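Local coordinates for probable mRNA-capping enzyme (Acanthamoeba polyphaga mimivirus, PDB 3BGY), which hydrolyses the 5'-triphosphate end of nascent mRNA to a diphosphate, serving as the metal-dependent tunnel triphosphatase domain of a multifunctional viral capping enzyme, at residues 24-29 with 133-138; 13-18 with 142-147; 211-216 with 222-227; 180-183 with 187-190; 75-78 with 82-85. All blocks are in the same frame, centred on the assembly; numbering follows the deposited sequence.

Contact 1 of 5, residues 24-29 with 133-138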
# COMPACT_ATOMS: atom_id res chain seq x y z
N VAL A 24 -8.70 8.05 17.76
CA VAL A 24 -7.82 7.86 18.94
C VAL A 24 -7.78 6.36 19.33
O VAL A 24 -6.71 5.82 19.58
CB VAL A 24 -8.27 8.80 20.12
CG1 VAL A 24 -7.61 8.43 21.46
CG2 VAL A 24 -7.91 10.21 19.76
N GLU A 25 -8.91 5.68 19.30
CA GLU A 25 -8.96 4.25 19.60
C GLU A 25 -8.19 3.45 18.55
O GLU A 25 -7.45 2.54 18.92
CB GLU A 25 -10.41 3.74 19.70
CG GLU A 25 -11.22 4.48 20.76
CD GLU A 25 -12.58 3.87 21.02
OE1 GLU A 25 -13.40 3.79 20.07
OE2 GLU A 25 -12.83 3.49 22.18
N MET A 26 -8.33 3.84 17.28
CA MET A 26 -7.63 3.16 16.17
C MET A 26 -6.13 3.34 16.33
O MET A 26 -5.37 2.41 16.06
CB MET A 26 -8.05 3.70 14.81
CG MET A 26 -9.44 3.31 14.41
SD MET A 26 -9.93 4.20 12.91
CE MET A 26 -8.91 3.37 11.70
N LEU A 27 -5.72 4.52 16.77
CA LEU A 27 -4.28 4.80 16.98
C LEU A 27 -3.70 3.96 18.12
O LEU A 27 -2.55 3.53 18.05
CB LEU A 27 -4.04 6.29 17.25
CG LEU A 27 -4.10 7.20 16.03
CD1 LEU A 27 -4.36 8.63 16.42
CD2 LEU A 27 -2.82 7.06 15.23
N ARG A 28 -4.50 3.76 19.16
CA ARG A 28 -4.09 2.95 20.30
C ARG A 28 -3.99 1.49 19.87
O ARG A 28 -3.01 0.82 20.22
CB ARG A 28 -5.08 3.08 21.46
CG ARG A 28 -4.60 2.34 22.73
CD ARG A 28 -5.56 2.54 23.90
NE ARG A 28 -6.85 1.90 23.68
CZ ARG A 28 -7.82 1.79 24.59
NH1 ARG A 28 -7.65 2.28 25.82
NH2 ARG A 28 -8.94 1.16 24.29
N ASP A 29 -4.97 1.01 19.10
CA ASP A 29 -4.96 -0.38 18.62
C ASP A 29 -3.77 -0.64 17.72
O ASP A 29 -3.13 -1.70 17.83
CB ASP A 29 -6.25 -0.72 17.89
CG ASP A 29 -7.44 -0.84 18.81
OD1 ASP A 29 -7.27 -0.89 20.05
OD2 ASP A 29 -8.57 -0.88 18.30
N LYS A 133 -10.40 -1.75 10.44
CA LYS A 133 -11.44 -0.74 10.59
C LYS A 133 -11.13 0.32 9.53
O LYS A 133 -9.98 0.64 9.27
CB LYS A 133 -11.42 -0.13 12.00
CG LYS A 133 -12.52 0.90 12.27
CD LYS A 133 -12.74 1.15 13.76
CE LYS A 133 -13.66 2.35 14.01
NZ LYS A 133 -15.02 2.22 13.42
N LEU A 134 -12.17 0.80 8.88
CA LEU A 134 -12.03 1.81 7.85
C LEU A 134 -13.13 2.83 8.05
O LEU A 134 -14.31 2.46 8.09
CB LEU A 134 -12.18 1.18 6.45
CG LEU A 134 -11.79 1.96 5.19
CD1 LEU A 134 -11.33 0.97 4.13
CD2 LEU A 134 -12.91 2.81 4.63
N ILE A 135 -12.75 4.09 8.22
CA ILE A 135 -13.76 5.14 8.36
C ILE A 135 -13.57 6.27 7.35
O ILE A 135 -12.44 6.61 6.97
CB ILE A 135 -13.88 5.74 9.80
CG1 ILE A 135 -12.54 6.30 10.29
CG2 ILE A 135 -14.44 4.69 10.78
CD1 ILE A 135 -12.70 7.19 11.49
N GLY A 136 -14.69 6.79 6.88
CA GLY A 136 -14.68 7.90 5.94
C GLY A 136 -14.81 9.13 6.83
O GLY A 136 -15.21 9.02 7.99
N ILE A 137 -14.37 10.27 6.33
CA ILE A 137 -14.41 11.50 7.11
C ILE A 137 -15.42 12.43 6.47
O ILE A 137 -15.40 12.63 5.26
CB ILE A 137 -12.99 12.15 7.14
CG1 ILE A 137 -11.99 11.21 7.84
CG2 ILE A 137 -13.01 13.55 7.77
CD1 ILE A 137 -12.34 10.85 9.29
N ASP A 138 -16.29 13.01 7.30
CA ASP A 138 -17.31 13.94 6.79
C ASP A 138 -16.67 15.20 6.21
O ASP A 138 -15.85 15.87 6.86
CB ASP A 138 -18.31 14.34 7.89
CG ASP A 138 -19.10 13.16 8.47
OD1 ASP A 138 -19.23 12.10 7.82
OD2 ASP A 138 -19.60 13.31 9.60
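Met26 and Lys133 mark where the helical turn 24-29 comes nearest to the strand running through 133-136, with 7.8 Å between their CA atoms. That gap is too wide for the two backbones to meet, so side chains bridge it, and Met26 covers most of the distance. The turn is regular helix, with Arg28 N bonded to Val24 O and Asp29 N to Glu25 O, and Met26 points toward the strand.

The Met26 chain starts with CG opposite the carbonyl carbon and runs extended to SD, then bends at chi3 (72°). The bend lays CE against the strand backbone, 3.8 Å from Lys133 O. This is only van der Waals contact: that carbonyl oxygen takes its hydrogen bond from the backbone of Ser146. Farther back along the side chain, Met26 CG meets Lys133 CD at 4.0 Å, the aliphatic part of the lysine lying transverse to the methionine near its base. Lys133 bends only at its last torsion, and its NZ makes a long, weak ion pair with Glu22, one turn before Met26 on helix 17-32. On the next residue of this strand face, Ile135 approaches SD with CG1 at 4.3 Å, in one of its two modelled conformers.

The helix thus lies against the outside of the tunnel barrel. Met26 also touches Ile144 and Ser146 of strand 142-152 and Phe38 of strand 36-42, so a single methionine side chain touches three adjacent barrel strands, while Ile135 and Ile137 pack beside it on Ile23.

Contact 2 of 5, residues 13-18 with 142-147; sequences TIFSEN and ITIKST
The methyl CD1 of Ile142 is the meeting point of this apolar cluster, where the segment leading into helix 17-32 lies over the outer wall of the triphosphatase's closed antiparallel barrel. Ile14 brings CG2 to within 4.1 Å of it, one isoleucine running nearly perpendicular to the other, and Phe15 CE1 stands 4.4 Å away. The same ring carbon reaches Ile144 CD1 at 4.1 Å, so one corner of the ring serves two residues that project from the same face of strand 142-147. Both methyls approach the ring obliquely.

Ile142 carries CG1 in the crowded position between its backbone N and carbonyl carbon (chi1 47°), and an extended chi2 then pushes CD1 out to its partners. Ile14 supports the ring from its own side as well: its CB sits over one ring face, 4.3 Å above the plane and offset toward the rim.

Outside this first shell, Ile23 and Leu228 pack on Phe15, Phe232 on Ile142, and Val40 and Phe38 on Ile144, so two helices and a neighbouring strand enclose the cluster. The incoming chain is pinned by its backbone. Ser16 is the N-cap of helix 17-32 and forms a capping box with Glu19, whose OE1 accepts from Ser16 N, and one carboxylate oxygen of helix 221-235, Glu225 OE2, accepts from both Ile14 N and Phe15 N.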
# COMPACT_ATOMS: atom_id res chain seq x y z
N THR A 13 -10.46 22.49 11.77
CA THR A 13 -10.37 21.11 12.24
C THR A 13 -10.91 20.20 11.15
O THR A 13 -11.85 20.55 10.44
CB THR A 13 -11.17 20.85 13.56
OG1 THR A 13 -12.55 21.19 13.38
CG2 THR A 13 -10.59 21.63 14.73
N ILE A 14 -10.30 19.03 11.03
CA ILE A 14 -10.69 18.03 10.03
C ILE A 14 -11.70 17.04 10.59
O ILE A 14 -12.69 16.72 9.92
CB ILE A 14 -9.45 17.23 9.50
CG1 ILE A 14 -8.53 18.18 8.73
CG2 ILE A 14 -9.86 16.07 8.54
CD1 ILE A 14 -7.23 17.54 8.28
N PHE A 15 -11.48 16.60 11.82
CA PHE A 15 -12.32 15.59 12.44
C PHE A 15 -13.44 16.12 13.30
O PHE A 15 -13.25 17.08 14.06
CB PHE A 15 -11.48 14.64 13.31
CG PHE A 15 -10.28 14.06 12.61
CD1 PHE A 15 -10.40 13.45 11.35
CD2 PHE A 15 -9.00 14.12 13.21
CE1 PHE A 15 -9.27 12.93 10.68
CE2 PHE A 15 -7.87 13.59 12.56
CZ PHE A 15 -8.02 13.00 11.29
N SER A 16 -14.59 15.45 13.23
CA SER A 16 -15.73 15.77 14.09
C SER A 16 -15.36 15.15 15.45
O SER A 16 -14.41 14.35 15.54
CB SER A 16 -16.99 15.08 13.57
OG SER A 16 -16.83 13.67 13.62
N GLU A 17 -16.14 15.45 16.49
CA GLU A 17 -15.85 14.89 17.81
C GLU A 17 -15.90 13.36 17.80
O GLU A 17 -14.99 12.71 18.36
CB GLU A 17 -16.82 15.46 18.86
CG GLU A 17 -16.57 14.90 20.26
CD GLU A 17 -17.55 15.41 21.30
OE1 GLU A 17 -18.55 16.06 20.92
OE2 GLU A 17 -17.30 15.18 22.49
N ASN A 18 -16.87 12.77 17.10
CA ASN A 18 -16.96 11.33 17.06
C ASN A 18 -15.82 10.70 16.27
O ASN A 18 -15.30 9.67 16.67
CB ASN A 18 -18.29 10.83 16.52
CG ASN A 18 -18.46 9.33 16.72
OD1 ASN A 18 -18.29 8.83 17.84
ND2 ASN A 18 -18.74 8.61 15.65
N ILE A 142 -10.86 11.97 2.42
CA ILE A 142 -9.91 10.99 2.96
C ILE A 142 -10.58 9.87 3.69
O ILE A 142 -11.74 10.00 4.12
CB ILE A 142 -8.92 11.59 4.03
CG1 ILE A 142 -9.64 12.45 5.07
CG2 ILE A 142 -7.82 12.31 3.36
CD1 ILE A 142 -8.80 12.84 6.26
N THR A 143 -9.88 8.75 3.77
CA THR A 143 -10.34 7.62 4.56
C THR A 143 -9.23 7.28 5.52
O THR A 143 -8.07 7.54 5.23
CB THR A 143 -10.76 6.38 3.76
OG1 THR A 143 -9.67 5.87 2.98
CG2 THR A 143 -11.94 6.68 2.85
N ILE A 144 -9.57 6.80 6.71
CA ILE A 144 -8.55 6.42 7.69
C ILE A 144 -8.72 4.90 7.78
O ILE A 144 -9.83 4.40 7.99
CB ILE A 144 -8.84 7.01 9.11
CG1 ILE A 144 -9.26 8.49 9.08
CG2 ILE A 144 -7.65 6.78 10.01
CD1 ILE A 144 -8.20 9.48 8.76
N LYS A 145 -7.63 4.15 7.67
CA LYS A 145 -7.73 2.70 7.67
C LYS A 145 -6.67 2.06 8.52
O LYS A 145 -5.53 2.53 8.55
CB LYS A 145 -7.55 2.19 6.22
CG LYS A 145 -7.72 0.67 5.94
CD LYS A 145 -7.22 0.33 4.53
CE LYS A 145 -7.55 -1.11 4.12
NZ LYS A 145 -6.92 -1.49 2.82
N SER A 146 -7.08 1.05 9.25
CA SER A 146 -6.16 0.26 10.03
C SER A 146 -6.35 -1.11 9.43
O SER A 146 -7.49 -1.47 9.07
CB SER A 146 -6.53 0.25 11.51
OG SER A 146 -5.48 -0.30 12.29
N THR A 147 -5.25 -1.78 9.11
CA THR A 147 -5.34 -3.14 8.61
C THR A 147 -4.17 -4.02 9.02
O THR A 147 -3.05 -3.53 9.23
CB THR A 147 -5.56 -3.16 7.07
OG1 THR A 147 -5.96 -4.48 6.66
CG2 THR A 147 -4.35 -2.69 6.31

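Contact 3 of 5, residues 211-216 with 222-227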
# COMPACT_ATOMS: atom_id res chain seq x y z
N LEU A 211 -2.34 8.48 -3.03
CA LEU A 211 -1.57 9.27 -2.06
C LEU A 211 -1.96 8.84 -0.67
O LEU A 211 -3.16 8.78 -0.33
CB LEU A 211 -1.86 10.77 -2.19
CG LEU A 211 -1.28 11.73 -1.13
CD1 LEU A 211 0.24 11.77 -1.18
CD2 LEU A 211 -1.84 13.14 -1.34
N GLU A 212 -0.97 8.49 0.14
CA GLU A 212 -1.28 8.10 1.51
C GLU A 212 -0.27 8.63 2.49
O GLU A 212 0.85 8.91 2.13
CB GLU A 212 -1.21 6.58 1.71
CG GLU A 212 -2.15 5.72 0.90
CD GLU A 212 -1.51 5.19 -0.36
OE1 GLU A 212 -0.28 4.93 -0.37
OE2 GLU A 212 -2.24 5.01 -1.34
N LEU A 213 -0.73 8.86 3.73
CA LEU A 213 0.17 9.23 4.82
C LEU A 213 0.13 7.99 5.72
O LEU A 213 -0.90 7.70 6.34
CB LEU A 213 -0.32 10.47 5.60
CG LEU A 213 0.48 10.76 6.88
CD1 LEU A 213 1.88 11.27 6.53
CD2 LEU A 213 -0.24 11.75 7.76
N GLU A 214 1.24 7.24 5.77
CA GLU A 214 1.31 6.03 6.59
C GLU A 214 2.17 6.25 7.83
O GLU A 214 3.23 6.86 7.75
CB GLU A 214 1.88 4.85 5.78
CG GLU A 214 1.34 4.71 4.37
CD GLU A 214 1.12 3.28 3.93
OE1 GLU A 214 1.81 2.36 4.41
OE2 GLU A 214 0.24 3.08 3.06
N LEU A 215 1.72 5.73 8.97
CA LEU A 215 2.46 5.86 10.23
C LEU A 215 3.55 4.78 10.32
O LEU A 215 3.41 3.67 9.77
CB LEU A 215 1.54 5.73 11.45
CG LEU A 215 0.53 6.88 11.54
CD1 LEU A 215 -0.21 6.71 12.84
CD2 LEU A 215 1.17 8.25 11.49
N ILE A 216 4.65 5.16 10.96
CA ILE A 216 5.80 4.28 11.24
C ILE A 216 5.68 3.97 12.75
O ILE A 216 5.97 2.85 13.19
CB ILE A 216 7.15 5.00 10.92
CG1 ILE A 216 7.26 5.26 9.42
CG2 ILE A 216 8.37 4.16 11.41
CD1 ILE A 216 8.40 6.22 9.04
N ASN A 222 -3.70 14.98 17.33
CA ASN A 222 -3.57 16.39 17.00
C ASN A 222 -2.39 16.61 16.06
O ASN A 222 -2.44 17.47 15.19
CB ASN A 222 -3.50 17.22 18.28
CG ASN A 222 -4.81 17.17 19.04
OD1 ASN A 222 -5.79 17.78 18.60
ND2 ASN A 222 -4.87 16.36 20.08
N THR A 223 -1.33 15.82 16.25
CA THR A 223 -0.17 15.86 15.34
C THR A 223 -0.61 15.32 13.94
O THR A 223 -0.24 15.90 12.89
CB THR A 223 0.97 15.00 15.92
OG1 THR A 223 1.24 15.48 17.23
CG2 THR A 223 2.24 15.09 15.10
N LEU A 224 -1.42 14.26 13.94
CA LEU A 224 -1.92 13.68 12.68
C LEU A 224 -2.77 14.69 11.94
O LEU A 224 -2.58 14.89 10.74
CB LEU A 224 -2.75 12.42 12.96
CG LEU A 224 -3.46 11.75 11.77
CD1 LEU A 224 -2.44 11.14 10.82
CD2 LEU A 224 -4.42 10.70 12.26
N GLU A 225 -3.63 15.41 12.67
CA GLU A 225 -4.52 16.40 12.05
C GLU A 225 -3.70 17.52 11.43
O GLU A 225 -3.97 17.92 10.30
CB GLU A 225 -5.53 16.95 13.08
CG GLU A 225 -6.73 17.63 12.48
CD GLU A 225 -7.86 17.85 13.49
OE1 GLU A 225 -7.59 17.95 14.71
OE2 GLU A 225 -9.03 17.88 13.06
N SER A 226 -2.64 17.96 12.12
CA SER A 226 -1.74 19.00 11.60
C SER A 226 -1.03 18.52 10.34
O SER A 226 -0.90 19.26 9.37
CB SER A 226 -0.69 19.39 12.62
OG SER A 226 -1.28 20.06 13.71
N GLU A 227 -0.62 17.25 10.34
CA GLU A 227 0.06 16.69 9.16
C GLU A 227 -0.90 16.55 7.98
O GLU A 227 -0.54 16.86 6.85
CB GLU A 227 0.73 15.35 9.49
CG GLU A 227 2.00 15.54 10.30
CD GLU A 227 2.77 14.26 10.57
OE1 GLU A 227 2.46 13.21 9.98
OE2 GLU A 227 3.71 14.32 11.41
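Leu213 and Leu224 overlap from opposing sides, their branches passing alongside, one coming off strand 211-215 and the other off the helix that contains 222-227. Their methyls meet at Leu213 CD2 and Leu224 CD1, 3.8 Å apart. Both leucines have the same torsions, with CG swung away from the backbone nitrogen (chi1 171° for Leu213) and chi2 near 70°, so each puts one branch forward into the gap. Leu213 points directly at the helix; it is modelled in two conformers, and these distances belong to one of them.

Glu227, one turn beyond Leu224, runs across Leu213 almost at right angles. Its CB lies 4.1 Å from Leu213 CD2, and its extended chain carries the carboxylate past the leucine tip, with OE1 at 3.8 Å from Leu213 CD2. The last barrel strand, a loop and the C-terminal helix 221-235 make a strand-loop-helix unit here; the chain turns back, and the helix packs on the barrel's outer face.

Both carboxylate oxygens of Glu227 have polar partners at the turn between strands 169-183 and 186-196: OE2 accepts from Asn183 ND2, and OE1 is hydrogen-bonded to Ser186 OG. Together they limit the group's rotation beside the leucine. On its other flanks Leu213 touches Ile188 of the adjoining strand and Leu228 of the helix, while Leu224 reaches Phe38 and Ile23.

Contact 4 of 5, residues 180-183 with 187-190; sequences FTIN and RIDI
Phe180 lays the edge of its ring against Ile190, CE2 to CG2 at 3.9 Å with the methyl close to the ring plane. The two residues belong to the beta hairpin of strands 169-183 and 186-196 in the barrel wall, and the ring leans along the partner strand because CG sits beside the backbone N (chi1 -56°). CD2 passes Ile188 CG2 at 4.3 Å on the way. Helix 47-60 covers this outer side, with Tyr57 meeting the Phe180 ring at a shallow angle and Ile58 packing nearby.

Phe180 and Ile188 form an antiparallel hydrogen-bonded pair. Phe180 N gives to Ile188 O at 2.7 Å, and Ile188 N returns the bond to Phe180 O at 2.8 Å. Phe180 O also has Arg187 CA 3.3 Å away in a CA-H...O contact.

On the opposite face, Arg187 and Asp189 lie among the acidic side chains Glu212 and Glu214, consistent with the tunnel interior. Arg187 CG and CD pass Thr181 OG1, and a bend at chi3 (79°) then turns the guanidinium along its own strand. There NE donates to Asp189 OD1 and NH2 to OD2 in a two-pronged salt bridge, both on the syn side and near the planes of the two groups. Ser179 OG also bonds OD1, which holds the acid in place, whereas the arginine's tie to Glu214 is long and weak. In the salt bridge, Arg187 NH2 lies 2.8 Å from Asp189 OD2.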
# COMPACT_ATOMS: atom_id res chain seq x y z
N PHE A 180 8.34 9.47 0.98
CA PHE A 180 9.06 10.54 1.65
C PHE A 180 8.93 10.39 3.15
O PHE A 180 7.84 10.50 3.69
CB PHE A 180 8.49 11.89 1.19
CG PHE A 180 8.51 12.06 -0.29
CD1 PHE A 180 9.66 12.54 -0.94
CD2 PHE A 180 7.38 11.73 -1.07
CE1 PHE A 180 9.71 12.69 -2.33
CE2 PHE A 180 7.42 11.88 -2.49
CZ PHE A 180 8.59 12.36 -3.12
N THR A 181 10.05 10.12 3.83
CA THR A 181 10.01 9.96 5.28
C THR A 181 10.09 11.36 5.87
O THR A 181 11.16 11.95 5.95
CB THR A 181 11.15 9.01 5.76
OG1 THR A 181 10.94 7.70 5.19
CG2 THR A 181 11.11 8.86 7.29
N ILE A 182 8.94 11.92 6.21
CA ILE A 182 8.89 13.29 6.70
C ILE A 182 9.44 13.54 8.11
O ILE A 182 9.90 14.63 8.42
CB ILE A 182 7.51 13.93 6.45
CG1 ILE A 182 6.40 13.08 7.06
CG2 ILE A 182 7.26 14.10 4.92
CD1 ILE A 182 5.02 13.78 7.06
N ASN A 183 9.36 12.51 8.95
CA ASN A 183 9.89 12.52 10.32
C ASN A 183 9.98 11.06 10.74
O ASN A 183 9.61 10.17 9.98
CB ASN A 183 9.05 13.38 11.30
CG ASN A 183 7.56 13.01 11.32
OD1 ASN A 183 7.19 11.85 11.50
ND2 ASN A 183 6.71 14.02 11.18
N ARG A 187 5.33 8.77 7.00
CA ARG A 187 5.87 8.74 5.64
C ARG A 187 4.76 9.03 4.64
O ARG A 187 3.62 8.61 4.85
CB ARG A 187 6.43 7.33 5.42
CG ARG A 187 7.26 7.12 4.18
CD ARG A 187 7.74 5.66 4.10
NE ARG A 187 6.64 4.83 3.62
CZ ARG A 187 5.99 3.90 4.32
NH1 ARG A 187 6.35 3.64 5.58
NH2 ARG A 187 4.91 3.33 3.81
N ILE A 188 5.09 9.82 3.61
CA ILE A 188 4.13 10.14 2.55
C ILE A 188 4.46 9.21 1.38
O ILE A 188 5.61 9.18 0.96
CB ILE A 188 4.28 11.61 2.08
CG1 ILE A 188 3.75 12.59 3.16
CG2 ILE A 188 3.51 11.86 0.73
CD1 ILE A 188 2.21 12.70 3.24
N ASP A 189 3.48 8.43 0.90
CA ASP A 189 3.68 7.55 -0.26
C ASP A 189 2.80 8.07 -1.38
O ASP A 189 1.62 8.30 -1.17
CB ASP A 189 3.22 6.12 0.01
CG ASP A 189 4.11 5.38 1.00
OD1 ASP A 189 5.27 5.81 1.23
OD2 ASP A 189 3.63 4.35 1.51
N ILE A 190 3.39 8.30 -2.55
CA ILE A 190 2.61 8.76 -3.71
C ILE A 190 2.95 7.78 -4.80
O ILE A 190 4.13 7.60 -5.15
CB ILE A 190 2.89 10.26 -4.07
CG1 ILE A 190 2.06 10.71 -5.27
CG2 ILE A 190 4.32 10.51 -4.40
CD1 ILE A 190 0.65 11.05 -5.01

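Contact 5 of 5, residues 75-78 with 82-85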
# COMPACT_ATOMS: atom_id res chain seq x y z
N SER A 75 -1.29 -10.08 -6.44
CA SER A 75 -2.13 -10.42 -5.30
C SER A 75 -3.00 -11.63 -5.58
O SER A 75 -3.71 -11.67 -6.59
CB SER A 75 -3.07 -9.26 -4.98
OG SER A 75 -2.35 -8.09 -4.62
N LEU A 76 -2.93 -12.61 -4.68
CA LEU A 76 -3.80 -13.80 -4.76
C LEU A 76 -4.94 -13.52 -3.81
O LEU A 76 -4.72 -13.34 -2.62
CB LEU A 76 -3.09 -15.07 -4.34
CG LEU A 76 -1.78 -15.40 -5.03
CD1 LEU A 76 -1.32 -16.74 -4.45
CD2 LEU A 76 -1.93 -15.49 -6.56
N ILE A 77 -6.15 -13.46 -4.36
CA ILE A 77 -7.35 -13.13 -3.59
C ILE A 77 -8.18 -14.38 -3.36
O ILE A 77 -8.71 -14.98 -4.28
CB ILE A 77 -8.17 -12.04 -4.31
CG1 ILE A 77 -7.25 -10.84 -4.60
CG2 ILE A 77 -9.36 -11.56 -3.41
CD1 ILE A 77 -7.74 -9.98 -5.75
N PHE A 78 -8.34 -14.72 -2.09
CA PHE A 78 -9.02 -15.93 -1.67
C PHE A 78 -10.52 -15.77 -1.48
O PHE A 78 -11.00 -14.65 -1.35
CB PHE A 78 -8.33 -16.45 -0.40
CG PHE A 78 -6.98 -17.00 -0.65
CD1 PHE A 78 -5.87 -16.16 -0.63
CD2 PHE A 78 -6.81 -18.37 -0.96
CE1 PHE A 78 -4.57 -16.67 -0.92
CE2 PHE A 78 -5.52 -18.89 -1.25
CZ PHE A 78 -4.39 -18.03 -1.24
N ASN A 82 -9.39 -12.55 1.87
CA ASN A 82 -8.05 -12.22 2.35
C ASN A 82 -7.08 -12.37 1.20
O ASN A 82 -7.40 -12.97 0.16
CB ASN A 82 -7.70 -13.04 3.59
CG ASN A 82 -8.60 -12.71 4.74
OD1 ASN A 82 -8.94 -11.54 4.95
ND2 ASN A 82 -9.06 -13.73 5.45
N VAL A 83 -5.88 -11.81 1.37
CA VAL A 83 -4.97 -11.71 0.25
C VAL A 83 -3.55 -12.14 0.58
O VAL A 83 -3.05 -11.81 1.63
CB VAL A 83 -4.92 -10.20 -0.24
CG1 VAL A 83 -3.87 -9.97 -1.33
CG2 VAL A 83 -6.29 -9.77 -0.76
N TYR A 84 -2.91 -12.82 -0.37
CA TYR A 84 -1.50 -13.23 -0.24
C TYR A 84 -0.85 -12.43 -1.36
O TYR A 84 -1.16 -12.65 -2.55
CB TYR A 84 -1.32 -14.75 -0.49
CG TYR A 84 0.10 -15.24 -0.21
CD1 TYR A 84 0.49 -15.63 1.08
CD2 TYR A 84 1.03 -15.34 -1.25
CE1 TYR A 84 1.80 -16.15 1.32
CE2 TYR A 84 2.34 -15.85 -1.03
CZ TYR A 84 2.70 -16.24 0.25
OH TYR A 84 3.96 -16.75 0.46
N ARG A 85 -0.04 -11.44 -1.00
CA ARG A 85 0.57 -10.56 -2.00
C ARG A 85 2.09 -10.60 -2.07
O ARG A 85 2.76 -10.49 -1.05
CB ARG A 85 0.13 -9.11 -1.75
CG ARG A 85 0.64 -8.06 -2.77
CD ARG A 85 0.30 -6.66 -2.32
NE ARG A 85 1.04 -6.28 -1.12
CZ ARG A 85 0.89 -5.13 -0.47
NH1 ARG A 85 0.01 -4.22 -0.89
NH2 ARG A 85 1.60 -4.88 0.62
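Phe78 keeps CG next to its backbone N (chi1 -71°), whereas Tyr84 throws its ring to the far side (chi1 -173°), and the two side chains run alongside each other. With chi2 near 90° the Phe78 ring presents its edge to the partner strand, its CE1 3.8 Å from Tyr84 CB and its CD1 3.6 Å from Asn82 O. The outer end of the tyrosine ring points off from segment 75-78, although Leu76 CD1 still meets it obliquely at CD2, 4.2 Å off.

Strands 66-77 and 83-88 form this hairpin of the barrel. Leu76 and Tyr84 are a hydrogen-bonded pair, each N giving to the other's O, and Phe78 N adds a nearly straight bond of 3.0 Å to Asn82 O beside the turn.

On the other face, Val83 fits between Ser75 and Ile77, with CG1 3.8 Å from Ser75 CB and CG2 4.1 Å from Ile77 CG1. Ser75 OG rests on Arg85 CG at 3.5 Å.

Backbone bonds therefore set the register. Leu76 and Tyr84 pack against helix 106-115, while the other face is mixed: Ser75, Val83 and Ile77 pack together and Arg85 reaches weakly toward Glu149 and Asp73, probably on the tunnel side, consistent with an interior made for an anionic RNA end.

Overall arrangement
All five contacts belong to one antiparallel barrel, but they treat it differently. Contacts 1, 2 and 3 lay helices, or the chain leading into one, on its outer wall mainly through side chains; contacts 4 and 5 are hairpins within the wall, held by backbone bonds. Contacts 2 and 3 are buried, the others only partly. Contacts 1 and 2 share helix 17-32 and adjoining strands, and contact 3 joins contact 1 through Leu27 on Leu215 and contact 2 through Glu225. Contact 3 also touches contact 4 along neighbouring strands. Contact 5 stands apart, about 26 Å from contact 4 between centres and across the chain's centre, yet both carry an arginine on the face probably lining the tunnel.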